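Local structure of nuclear polyadenylated rna-binding protein NAB2 (Saccharomyces cerevisiae, 2V75) at residues Ile35-Leu38 with Ile39-Gly43. The protein binds the poly(A) tails of mRNAs, guarding them from the exosome and controlling tail length and nuclear export, the last requiring this N-terminal domain. Sequence-based numbering, arbitrary orientation.
Sequences IVLL and IVNGG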
ATOM      1  N   ILE A  35       5.492   3.991  -1.498  1.00 37.73           N
ATOM      2  CA  ILE A  35       4.882   2.828  -2.152  1.00 42.87           C
ATOM      3  C   ILE A  35       4.252   3.166  -3.506  1.00 41.51           C
ATOM      4  O   ILE A  35       4.522   2.525  -4.524  1.00 37.45           O
ATOM      5  CB  ILE A  35       3.903   2.076  -1.227  1.00 41.94           C
ATOM      6  CG1 ILE A  35       4.686   1.415  -0.077  1.00 41.64           C
ATOM      7  CG2 ILE A  35       3.047   1.081  -2.066  1.00 44.06           C
ATOM      8  CD1 ILE A  35       3.763   0.736   0.952  1.00 42.74           C
ATOM      9  N   VAL A  36       3.493   4.241  -3.546  1.00 41.78           N
ATOM     10  CA  VAL A  36       2.856   4.639  -4.773  1.00 39.11           C
ATOM     11  C   VAL A  36       3.856   5.107  -5.811  1.00 39.45           C
ATOM     12  O   VAL A  36       3.673   4.833  -6.982  1.00 42.41           O
ATOM     13  CB  VAL A  36       1.787   5.676  -4.463  1.00 44.67           C
ATOM     14  CG1 VAL A  36       1.282   6.350  -5.746  1.00 44.68           C
ATOM     15  CG2 VAL A  36       0.700   4.988  -3.623  1.00 41.89           C
ATOM     16  N   LEU A  37       4.937   5.769  -5.396  1.00 41.33           N
ATOM     17  CA  LEU A  37       6.025   6.111  -6.294  1.00 41.02           C
ATOM     18  C   LEU A  37       6.600   4.847  -6.952  1.00 37.30           C
ATOM     19  O   LEU A  37       6.876   4.865  -8.172  1.00 38.51           O
ATOM     20  CB  LEU A  37       7.146   6.838  -5.533  1.00 41.41           C
ATOM     21  CG  LEU A  37       8.438   7.148  -6.280  1.00 43.61           C
ATOM     22  CD1 LEU A  37       8.243   8.243  -7.306  1.00 46.19           C
ATOM     23  CD2 LEU A  37       9.546   7.558  -5.310  1.00 42.24           C
ATOM     24  N   LEU A  38       6.823   3.812  -6.151  1.00 39.42           N
ATOM     25  CA  LEU A  38       7.443   2.571  -6.661  1.00 35.37           C
ATOM     26  C   LEU A  38       6.476   1.888  -7.645  1.00 40.76           C
ATOM     27  O   LEU A  38       6.882   1.425  -8.687  1.00 40.21           O
ATOM     28  CB  LEU A  38       7.778   1.642  -5.499  1.00 40.61           C
ATOM     29  CG  LEU A  38       8.963   2.130  -4.638  1.00 41.89           C
ATOM     30  CD1 LEU A  38       9.079   1.294  -3.374  1.00 36.65           C
ATOM     31  CD2 LEU A  38      10.229   2.174  -5.500  1.00 44.50           C
ATOM     32  N   ILE A  39       5.187   1.893  -7.341  1.00 38.12           N
ATOM     33  CA  ILE A  39       4.193   1.135  -8.123  1.00 40.45           C
ATOM     34  C   ILE A  39       3.893   1.858  -9.401  1.00 44.90           C
ATOM     35  O   ILE A  39       4.029   1.297 -10.485  1.00 48.43           O
ATOM     36  CB  ILE A  39       2.893   0.871  -7.365  1.00 43.09           C
ATOM     37  CG1 ILE A  39       3.162  -0.141  -6.251  1.00 44.69           C
ATOM     38  CG2 ILE A  39       1.783   0.437  -8.357  1.00 47.77           C
ATOM     39  CD1 ILE A  39       2.002  -0.368  -5.274  1.00 50.08           C
ATOM     40  N   VAL A  40       3.576   3.146  -9.294  1.00 43.12           N
ATOM     41  CA  VAL A  40       3.253   3.902 -10.471  1.00 50.37           C
ATOM     42  C   VAL A  40       4.371   3.887 -11.499  1.00 48.16           C
ATOM     43  O   VAL A  40       4.127   3.994 -12.694  1.00 55.98           O
ATOM     44  CB  VAL A  40       2.961   5.346 -10.079  1.00 53.86           C
ATOM     45  CG1 VAL A  40       3.271   6.266 -11.253  1.00 55.40           C
ATOM     46  CG2 VAL A  40       1.507   5.399  -9.616  1.00 50.84           C
ATOM     47  N   ASN A  41       5.613   3.764 -11.045  1.00 51.79           N
ATOM     48  CA  ASN A  41       6.704   3.776 -11.992  1.00 51.01           C
ATOM     49  C   ASN A  41       7.102   2.428 -12.573  1.00 50.69           C
ATOM     50  O   ASN A  41       8.125   2.329 -13.253  1.00 53.99           O
ATOM     51  CB  ASN A  41       7.895   4.513 -11.400  1.00 60.05           C
ATOM     52  CG  ASN A  41       7.711   6.011 -11.491  1.00 66.40           C
ATOM     53  OD1 ASN A  41       7.841   6.594 -12.574  1.00 71.20           O
ATOM     54  ND2 ASN A  41       7.337   6.633 -10.373  1.00 63.90           N
ATOM     55  N   GLY A  42       6.305   1.396 -12.336  1.00 41.80           N
ATOM     56  CA  GLY A  42       6.558   0.110 -12.994  1.00 47.97           C
ATOM     57  C   GLY A  42       7.249  -0.970 -12.158  1.00 37.10           C
ATOM     58  O   GLY A  42       7.790  -1.913 -12.719  1.00 44.29           O
ATOM     59  N   GLY A  43       7.280  -0.834 -10.838  1.00 41.79           N
ATOM     60  CA  GLY A  43       7.877  -1.920 -10.033  1.00 47.14           C
ATOM     61  C   GLY A  43       7.131  -3.262 -10.093  1.00 37.58           C
ATOM     62  O   GLY A  43       5.919  -3.292 -10.281  1.00 42.50           O
TER
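I39 lies one helical turn beyond I35 on the inner face of helix 28-40, which ends just past here in a Schellman motif. The two isoleucines run side by side and point the same way, with CD1 of I39 resting 3.7 Å from CG2 of I35. With CG1 set anti to its own carbonyl carbon (chi1 -70°), the I39 side chain runs back along the helix towards I35, and CG1 comes within 3.5 Å of the I35 carbonyl oxygen. Beyond I35 it packs on A71, F72 and L75 of helix 61-79, and I35 packs on V67 of the same helix, so this pair ties the helix end into the all-helical core of the N-terminal domain. Cutting I39 back to an alanine is likely to open a gap against A71, F72 and L75 and leave CG2 of I35 without its neighbour.

L38 supplies the acceptor of the outer bond. Its side chain heads off to V48 and E51 of helix 45-55, while L38 O accepts G43 N at 3.1 Å; G42 N closes the inner bond to I39 O. The reversal passes through G42 at positive phi (101°), where a side chain would jam against the preceding carbonyl.

On the outer face, N41 is the first residue to leave helical angles, and its side chain folds back over the last turn. The L37 oxygen thereby receives two N-H groups: a weak bond from N41 N, and a nearly straight one (167°) from N41 ND2 at 2.9 Å, in the carbonyl plane and on a lone pair. That same ND2 sits 3.6 Å from CD1 of L37.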